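Side-chain contacts in ATP-dependent DNA helicase (Mycobacterium smegmatis, PDB 5V9X), which acts as an ATP-dependent 3'-to-5' RNA:DNA helicase, probably using ATP hydrolysis to track along single-stranded DNA and unwind the duplex ahead: residues A69-G74 with G409-G414; V193-A198 with L385-D390; F256-Q261 with R445-D450. All coordinates share one frame; numbering follows the deposited sequence.

From the N terminus, the chain first gives residues 69-74, after the first strand of one seven-stranded parallel sheet, then 193-198, just past another strand of it. Residues 256-261 begin a second such sheet with the same strand order. Contact 2 closes first, when 385-390 returns to 193-198. Contact 1 closes next, with 409-414 on 69-74, so contact 2 is nested inside its loop. The loop of contact 3 starts inside both and ends beyond both, at 445-450, so it crosses them. Contacts 1 and 2 join the two RecA-like domains beside the nucleotide, whereas contact 3 lies within the second; helix 406-413 packs against it through Leu410 and Val413.

Contact 1 of 3, residues A69-G74 with G409-G414; sequences APTGSG and GLQRVG. With ANP (phosphoaminophosphonic acid-adenylate ester), chain C.
Thr71 lies against the backbone of Gly414, its OG1 3.8 Å from Gly414 CA. This is where the P-loop (Walker A motif) of one RecA-like domain faces motif VI of the other, with the gamma-phosphate of the nucleotide analogue alongside Thr71. A chi1 of 49° sets Thr71 OG1 between the backbone N and the carbonyl carbon, which leaves the methyl CG2 anti to the carbonyl carbon and beside ANP O1G, 3.4 Å away; CG2 also lies loosely against Gln411 OE1, at 4.1 Å. Gln411 starts off pointing away from the P-loop, but its chain bends at chi2 (-73°) and brings the amide back. Thr228 OG1 holds the other end of that amide, at NE2. Gly414 has no side chain to stand in front of Thr71, and the backbones approach to 5.8 Å between Thr71 CA and Gly414 CA. Farther out, Arg415 is tied to Gln411 O and also bonds the nucleotide. The P-loop's own curve is braced by Ser73 OG, which donates to Pro70 O at 2.8 Å from above the carbonyl plane, while Gly74 N, at the N-cap of the next helix, makes a weak 3.0 Å bond to ANP O3A.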
# COMPACT_ATOMS: atom_id res chain seq x y z
N ALA A 69 -2.65 15.25 -10.93
CA ALA A 69 -3.65 15.30 -11.98
C ALA A 69 -4.23 13.90 -12.14
O ALA A 69 -3.57 12.91 -11.82
CB ALA A 69 -3.05 15.80 -13.30
N PRO A 70 -5.47 13.79 -12.65
CA PRO A 70 -6.10 12.46 -12.78
C PRO A 70 -5.37 11.52 -13.73
O PRO A 70 -4.35 11.88 -14.32
CB PRO A 70 -7.50 12.79 -13.31
CG PRO A 70 -7.39 14.16 -13.89
CD PRO A 70 -6.39 14.87 -13.04
N THR A 71 -5.89 10.30 -13.89
CA THR A 71 -5.17 9.26 -14.61
C THR A 71 -5.09 9.55 -16.11
O THR A 71 -4.15 9.10 -16.77
CB THR A 71 -5.82 7.90 -14.37
OG1 THR A 71 -7.23 7.99 -14.57
CG2 THR A 71 -5.54 7.43 -12.94
N GLY A 72 -6.06 10.28 -16.65
CA GLY A 72 -6.01 10.64 -18.06
C GLY A 72 -5.49 12.04 -18.29
O GLY A 72 -6.20 12.89 -18.84
N SER A 73 -4.25 12.30 -17.87
CA SER A 73 -3.68 13.64 -17.96
C SER A 73 -2.34 13.70 -18.68
O SER A 73 -1.89 14.81 -19.01
CB SER A 73 -3.51 14.25 -16.56
OG SER A 73 -4.72 14.20 -15.84
N GLY A 74 -1.69 12.57 -18.94
CA GLY A 74 -0.40 12.58 -19.60
C GLY A 74 0.72 13.06 -18.70
O GLY A 74 1.53 13.91 -19.10
N GLY A 409 -8.67 2.27 -5.24
CA GLY A 409 -9.82 2.12 -6.12
C GLY A 409 -9.82 3.12 -7.26
O GLY A 409 -10.22 2.80 -8.38
N LEU A 410 -9.37 4.35 -6.99
CA LEU A 410 -9.24 5.35 -8.05
C LEU A 410 -8.08 5.01 -8.98
O LEU A 410 -8.15 5.30 -10.18
CB LEU A 410 -9.03 6.73 -7.44
CG LEU A 410 -10.26 7.41 -6.83
CD1 LEU A 410 -9.85 8.64 -6.04
CD2 LEU A 410 -11.25 7.78 -7.92
N GLN A 411 -7.02 4.41 -8.45
CA GLN A 411 -5.90 4.02 -9.30
C GLN A 411 -6.22 2.78 -10.13
O GLN A 411 -5.88 2.72 -11.32
CB GLN A 411 -4.65 3.78 -8.44
CG GLN A 411 -4.07 5.05 -7.83
CD GLN A 411 -3.36 5.92 -8.85
OE1 GLN A 411 -3.32 5.61 -10.04
NE2 GLN A 411 -2.78 7.03 -8.38
N ARG A 412 -6.89 1.80 -9.53
CA ARG A 412 -7.22 0.57 -10.24
C ARG A 412 -8.22 0.83 -11.36
O ARG A 412 -7.97 0.48 -12.52
CB ARG A 412 -7.77 -0.47 -9.25
CG ARG A 412 -6.71 -1.03 -8.32
CD ARG A 412 -7.26 -2.12 -7.42
NE ARG A 412 -6.29 -2.53 -6.41
CZ ARG A 412 -6.49 -3.49 -5.52
NH1 ARG A 412 -7.64 -4.16 -5.51
NH2 ARG A 412 -5.54 -3.79 -4.64
N VAL A 413 -9.35 1.46 -11.04
CA VAL A 413 -10.34 1.77 -12.07
C VAL A 413 -9.75 2.68 -13.14
O VAL A 413 -10.17 2.64 -14.30
CB VAL A 413 -11.60 2.39 -11.42
CG1 VAL A 413 -12.59 2.85 -12.48
CG2 VAL A 413 -12.26 1.38 -10.48
N GLY A 414 -8.75 3.49 -12.77
CA GLY A 414 -8.10 4.36 -13.74
C GLY A 414 -7.45 3.64 -14.90
O GLY A 414 -7.22 4.25 -15.94
PG ANP C . -1.74 7.54 -14.61
O1G ANP C . -2.63 6.36 -14.43
O2G ANP C . -0.24 7.12 -14.39
O3G ANP C . -2.13 8.67 -13.57
PB ANP C . -0.93 9.42 -16.48
O1B ANP C . 0.54 9.06 -16.12
O2B ANP C . -1.36 10.60 -15.68
N3B ANP C . -1.94 8.12 -16.18
PA ANP C . -0.24 8.90 -19.05
O1A ANP C . -0.21 7.45 -18.73
O2A ANP C . 1.15 9.54 -19.15
O3A ANP C . -1.02 9.77 -17.98
O5' ANP C . -1.05 9.13 -20.39
C5' ANP C . -2.41 8.66 -20.67
C4' ANP C . -2.52 8.34 -22.14
O4' ANP C . -2.71 9.55 -22.92
C3' ANP C . -1.26 7.70 -22.72
O3' ANP C . -1.60 6.92 -23.85
C2' ANP C . -0.46 8.93 -23.17
O2' ANP C . 0.69 8.60 -23.97
C1' ANP C . -1.58 9.79 -23.75
N9 ANP C . -1.34 11.23 -23.76
C8 ANP C . -0.34 11.94 -23.15
N7 ANP C . -0.41 13.24 -23.34
C5 ANP C . -1.53 13.40 -24.14
C6 ANP C . -2.15 14.53 -24.69
N6 ANP C . -1.71 15.78 -24.52
N1 ANP C . -3.26 14.34 -25.45
C2 ANP C . -3.71 13.09 -25.63
N3 ANP C . -3.21 11.95 -25.16
C4 ANP C . -2.12 12.17 -24.41

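Contact 2 of 3, residues V193-A198 with L385-D390; sequences VHAVAA and LELGID. With ANP (phosphoaminophosphonic acid-adenylate ester), chain C.
Leu387 sets its two methyls against two successive residues of a short, weakly bonded helix. CD2 comes to the edge of the His194 ring, close to its plane, 3.8 Å from His194 CE1 and 4.1 Å from His194 NE2, while CD1 rests 4.0 Å from Ala195 CB. With CG anti to the carbonyl carbon (chi1 -58°), the leucine fork opens toward both partners. His194 leaves its backbone at a chi1 of 76°, which swings the imidazole out to meet the methyl although its CB does not aim there. Gln411 packs on both the ring and the leucine, its amide lying beside the point where they meet. In sequence these are the last residue of a DEVH box, motif II of superfamily 2 helicases, and the hydrophobic residue ahead of the Gly-Ile-Asp of motif V, so the contact spans the cleft between the two RecA-like domains. After Leu387 the chain turns tightly at Gly388, which has a positive phi, and Ile389 N bonds back to Leu387 O at 2.8 Å. The turn carries Gly388 CA to 3.5 Å from ANP O2G. Two residues on, Asp390 OD2 accepts a 2.6 Å bond from the ribose hydroxyl ANP O3'. Its other oxygen, OD1, is held by His418 ND1, whose NE2 also bonds the nucleotide, and Asp112 grips the Asp390 amide.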
# COMPACT_ATOMS: atom_id res chain seq x y z
N VAL A 193 4.16 8.61 -6.50
CA VAL A 193 4.87 8.92 -5.26
C VAL A 193 4.01 8.67 -4.03
O VAL A 193 4.54 8.46 -2.93
CB VAL A 193 5.38 10.37 -5.32
CG1 VAL A 193 4.22 11.35 -5.39
CG2 VAL A 193 6.29 10.68 -4.14
N HIS A 194 2.68 8.67 -4.17
CA HIS A 194 1.81 8.40 -3.03
C HIS A 194 1.95 6.97 -2.53
O HIS A 194 1.68 6.70 -1.36
CB HIS A 194 0.36 8.67 -3.41
CG HIS A 194 -0.23 7.59 -4.26
ND1 HIS A 194 0.11 7.43 -5.59
CD2 HIS A 194 -1.11 6.61 -3.98
CE1 HIS A 194 -0.54 6.40 -6.09
NE2 HIS A 194 -1.29 5.88 -5.13
N ALA A 195 2.34 6.04 -3.41
CA ALA A 195 2.36 4.63 -3.05
C ALA A 195 3.47 4.28 -2.06
O ALA A 195 3.43 3.20 -1.47
CB ALA A 195 2.50 3.77 -4.31
N VAL A 196 4.45 5.16 -1.87
CA VAL A 196 5.55 4.91 -0.94
C VAL A 196 5.69 6.00 0.11
O VAL A 196 6.45 5.80 1.08
CB VAL A 196 6.89 4.72 -1.68
CG1 VAL A 196 6.82 3.52 -2.62
CG2 VAL A 196 7.25 5.98 -2.45
N ALA A 197 4.99 7.12 -0.03
CA ALA A 197 5.25 8.28 0.82
C ALA A 197 5.07 7.96 2.30
O ALA A 197 5.85 8.43 3.14
CB ALA A 197 4.34 9.44 0.42
N ALA A 198 4.07 7.14 2.64
CA ALA A 198 3.72 6.88 4.02
C ALA A 198 4.23 5.54 4.53
O ALA A 198 3.71 5.01 5.51
CB ALA A 198 2.20 6.97 4.20
N LEU A 385 -0.70 -4.55 -11.14
CA LEU A 385 -1.13 -3.72 -12.25
C LEU A 385 -1.97 -2.54 -11.78
O LEU A 385 -2.76 -1.99 -12.57
CB LEU A 385 -1.92 -4.55 -13.27
CG LEU A 385 -1.25 -5.78 -13.88
CD1 LEU A 385 -2.13 -6.38 -14.95
CD2 LEU A 385 0.11 -5.42 -14.44
N GLU A 386 -1.83 -2.14 -10.52
CA GLU A 386 -2.69 -1.10 -9.97
C GLU A 386 -2.37 0.28 -10.53
O GLU A 386 -3.27 1.12 -10.66
CB GLU A 386 -2.59 -1.08 -8.44
CG GLU A 386 -3.27 0.10 -7.77
CD GLU A 386 -3.23 0.04 -6.25
OE1 GLU A 386 -3.30 -1.07 -5.69
OE2 GLU A 386 -3.12 1.11 -5.62
N LEU A 387 -1.11 0.52 -10.89
CA LEU A 387 -0.63 1.88 -11.12
C LEU A 387 -0.05 2.04 -12.52
O LEU A 387 0.59 1.12 -13.05
CB LEU A 387 0.43 2.25 -10.08
CG LEU A 387 -0.02 2.16 -8.62
CD1 LEU A 387 1.18 2.08 -7.70
CD2 LEU A 387 -0.90 3.35 -8.27
N GLY A 388 -0.28 3.21 -13.10
CA GLY A 388 0.54 3.71 -14.19
C GLY A 388 0.34 3.14 -15.57
O GLY A 388 0.41 3.89 -16.55
N ILE A 389 0.10 1.82 -15.68
CA ILE A 389 0.09 1.17 -16.99
C ILE A 389 -0.93 1.84 -17.90
O ILE A 389 -1.97 2.33 -17.45
CB ILE A 389 -0.22 -0.33 -16.85
CG1 ILE A 389 -1.58 -0.55 -16.20
CG2 ILE A 389 0.89 -1.03 -16.08
CD1 ILE A 389 -2.08 -1.97 -16.29
N ASP A 390 -0.60 1.89 -19.19
CA ASP A 390 -1.41 2.58 -20.20
C ASP A 390 -1.81 1.57 -21.26
O ASP A 390 -1.23 1.51 -22.35
CB ASP A 390 -0.63 3.76 -20.79
CG ASP A 390 -1.36 4.42 -21.93
OD1 ASP A 390 -2.54 4.81 -21.73
OD2 ASP A 390 -0.77 4.55 -23.02
PG ANP C . -1.74 7.54 -14.61
O1G ANP C . -2.63 6.36 -14.43
O2G ANP C . -0.24 7.12 -14.39
O3G ANP C . -2.13 8.67 -13.57
PB ANP C . -0.93 9.42 -16.48
O1B ANP C . 0.54 9.06 -16.12
O2B ANP C . -1.36 10.60 -15.68
N3B ANP C . -1.94 8.12 -16.18
PA ANP C . -0.24 8.90 -19.05
O1A ANP C . -0.21 7.45 -18.73
O2A ANP C . 1.15 9.54 -19.15
O3A ANP C . -1.02 9.77 -17.98
O5' ANP C . -1.05 9.13 -20.39
C5' ANP C . -2.41 8.66 -20.67
C4' ANP C . -2.52 8.34 -22.14
O4' ANP C . -2.71 9.55 -22.92
C3' ANP C . -1.26 7.70 -22.72
O3' ANP C . -1.60 6.92 -23.85
C2' ANP C . -0.46 8.93 -23.17
O2' ANP C . 0.69 8.60 -23.97
C1' ANP C . -1.58 9.79 -23.75
N9 ANP C . -1.34 11.23 -23.76
C8 ANP C . -0.34 11.94 -23.15
N7 ANP C . -0.41 13.24 -23.34
C5 ANP C . -1.53 13.40 -24.14
C6 ANP C . -2.15 14.53 -24.69
N6 ANP C . -1.71 15.78 -24.52
N1 ANP C . -3.26 14.34 -25.45
C2 ANP C . -3.71 13.09 -25.63
N3 ANP C . -3.21 11.95 -25.16
C4 ANP C . -2.12 12.17 -24.41

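Contact 3 of 3, residues F256-Q261 with R445-D450; sequences FDLSVQ and RMQTGD
Leu258 and Met446 carry this contact, their side chains meeting at a slant between strand and helix. Leu258 turns CG beside its backbone N (chi1 -56°) and keeps chi2 extended, which lays CD1 against the helix. There CD1 touches both ends of the methionine: Met446 CE at 3.7 Å and Met446 CB at 3.8 Å. The chi3 bend (67°) after a straight chi2 brings Met446 CE back to Leu258, where it also sits 3.8 Å from Leu258 CD2. Gln447 adds its aliphatic part, with CG 3.9 Å from Leu258 CD1; beyond CG the chain stays extended, carrying NE2 to a hydrogen bond with Lys654 O. Phe256, whose CB likewise faces the helix, packs its ring on Leu410 and Val413 rather than closing on Met446, while Val443 joins in on Leu258 from one turn back. The helix ends in a Schellman motif: Gly449 takes a positive phi, Asp450 N bonds Arg445 O at 2.9 Å and Gly449 N makes a weak bond to Met446 O. Thr448 OG1 donates to Asp450 OD2 from above the carboxylate plane, pinning the side chain of the departing residue. A helix packed by apolar side chains on a parallel sheet fits a RecA-like alpha/beta domain, here the second of the two, whose sheet is extended at its edge by strand 657-659.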
# COMPACT_ATOMS: atom_id res chain seq x y z
N PHE A 256 -15.81 8.97 -13.89
CA PHE A 256 -15.88 7.55 -13.60
C PHE A 256 -17.31 7.05 -13.80
O PHE A 256 -18.27 7.77 -13.50
CB PHE A 256 -15.42 7.25 -12.17
CG PHE A 256 -13.95 7.45 -11.94
CD1 PHE A 256 -13.46 8.68 -11.54
CD2 PHE A 256 -13.06 6.41 -12.13
CE1 PHE A 256 -12.11 8.87 -11.33
CE2 PHE A 256 -11.71 6.59 -11.92
CZ PHE A 256 -11.23 7.82 -11.52
N ASP A 257 -17.44 5.83 -14.31
CA ASP A 257 -18.72 5.16 -14.46
C ASP A 257 -18.70 3.95 -13.53
O ASP A 257 -18.45 2.82 -13.95
CB ASP A 257 -18.98 4.76 -15.91
CG ASP A 257 -20.34 4.13 -16.11
OD1 ASP A 257 -21.21 4.28 -15.22
OD2 ASP A 257 -20.54 3.48 -17.16
N LEU A 258 -18.95 4.20 -12.25
CA LEU A 258 -18.83 3.18 -11.21
C LEU A 258 -20.15 2.45 -11.01
O LEU A 258 -21.23 2.93 -11.38
CB LEU A 258 -18.37 3.81 -9.90
CG LEU A 258 -17.05 4.59 -9.98
CD1 LEU A 258 -16.70 5.19 -8.63
CD2 LEU A 258 -15.93 3.70 -10.48
N SER A 259 -20.06 1.26 -10.41
CA SER A 259 -21.20 0.38 -10.27
C SER A 259 -20.89 -0.68 -9.22
O SER A 259 -19.77 -1.19 -9.16
CB SER A 259 -21.55 -0.28 -11.61
OG SER A 259 -22.48 -1.34 -11.43
N VAL A 260 -21.89 -1.00 -8.40
CA VAL A 260 -21.79 -2.04 -7.38
C VAL A 260 -22.84 -3.09 -7.71
O VAL A 260 -24.04 -2.86 -7.51
CB VAL A 260 -21.98 -1.49 -5.96
CG1 VAL A 260 -21.95 -2.62 -4.95
CG2 VAL A 260 -20.90 -0.47 -5.64
N GLN A 261 -22.40 -4.24 -8.20
CA GLN A 261 -23.29 -5.29 -8.67
C GLN A 261 -23.31 -6.45 -7.68
O GLN A 261 -22.26 -6.93 -7.26
CB GLN A 261 -22.87 -5.78 -10.06
CG GLN A 261 -22.90 -4.68 -11.12
CD GLN A 261 -22.53 -5.17 -12.51
OE1 GLN A 261 -22.38 -6.37 -12.74
NE2 GLN A 261 -22.38 -4.24 -13.45
N ARG A 445 -16.81 7.62 -1.90
CA ARG A 445 -15.62 8.45 -1.73
C ARG A 445 -14.87 8.66 -3.04
O ARG A 445 -14.27 9.72 -3.24
CB ARG A 445 -14.70 7.84 -0.67
CG ARG A 445 -15.37 7.54 0.66
CD ARG A 445 -15.28 8.70 1.63
NE ARG A 445 -13.98 8.76 2.30
CZ ARG A 445 -13.63 9.71 3.17
NH1 ARG A 445 -14.48 10.68 3.48
NH2 ARG A 445 -12.43 9.68 3.73
N MET A 446 -14.89 7.66 -3.93
CA MET A 446 -14.21 7.80 -5.21
C MET A 446 -14.84 8.89 -6.07
O MET A 446 -14.13 9.64 -6.74
CB MET A 446 -14.23 6.47 -5.97
CG MET A 446 -13.35 5.38 -5.39
SD MET A 446 -13.75 3.77 -6.10
CE MET A 446 -13.24 4.02 -7.80
N GLN A 447 -16.17 8.97 -6.06
CA GLN A 447 -16.86 9.98 -6.86
C GLN A 447 -16.58 11.39 -6.36
O GLN A 447 -16.55 12.33 -7.15
CB GLN A 447 -18.36 9.69 -6.88
CG GLN A 447 -18.73 8.37 -7.55
CD GLN A 447 -20.20 8.03 -7.41
OE1 GLN A 447 -20.91 8.60 -6.58
NE2 GLN A 447 -20.66 7.09 -8.22
N THR A 448 -16.37 11.55 -5.05
CA THR A 448 -16.04 12.85 -4.47
C THR A 448 -14.54 13.03 -4.24
O THR A 448 -14.13 14.11 -3.81
CB THR A 448 -16.79 13.04 -3.14
OG1 THR A 448 -16.37 12.05 -2.20
CG2 THR A 448 -18.29 12.93 -3.36
N GLY A 449 -13.73 12.02 -4.51
CA GLY A 449 -12.29 12.16 -4.36
C GLY A 449 -11.81 12.25 -2.93
O GLY A 449 -10.77 12.87 -2.67
N ASP A 450 -12.54 11.65 -1.98
CA ASP A 450 -12.17 11.71 -0.57
C ASP A 450 -11.22 10.56 -0.26
O ASP A 450 -11.60 9.49 0.20
CB ASP A 450 -13.42 11.64 0.30
CG ASP A 450 -14.16 12.97 0.37
OD1 ASP A 450 -13.52 13.99 0.72
OD2 ASP A 450 -15.37 13.00 0.06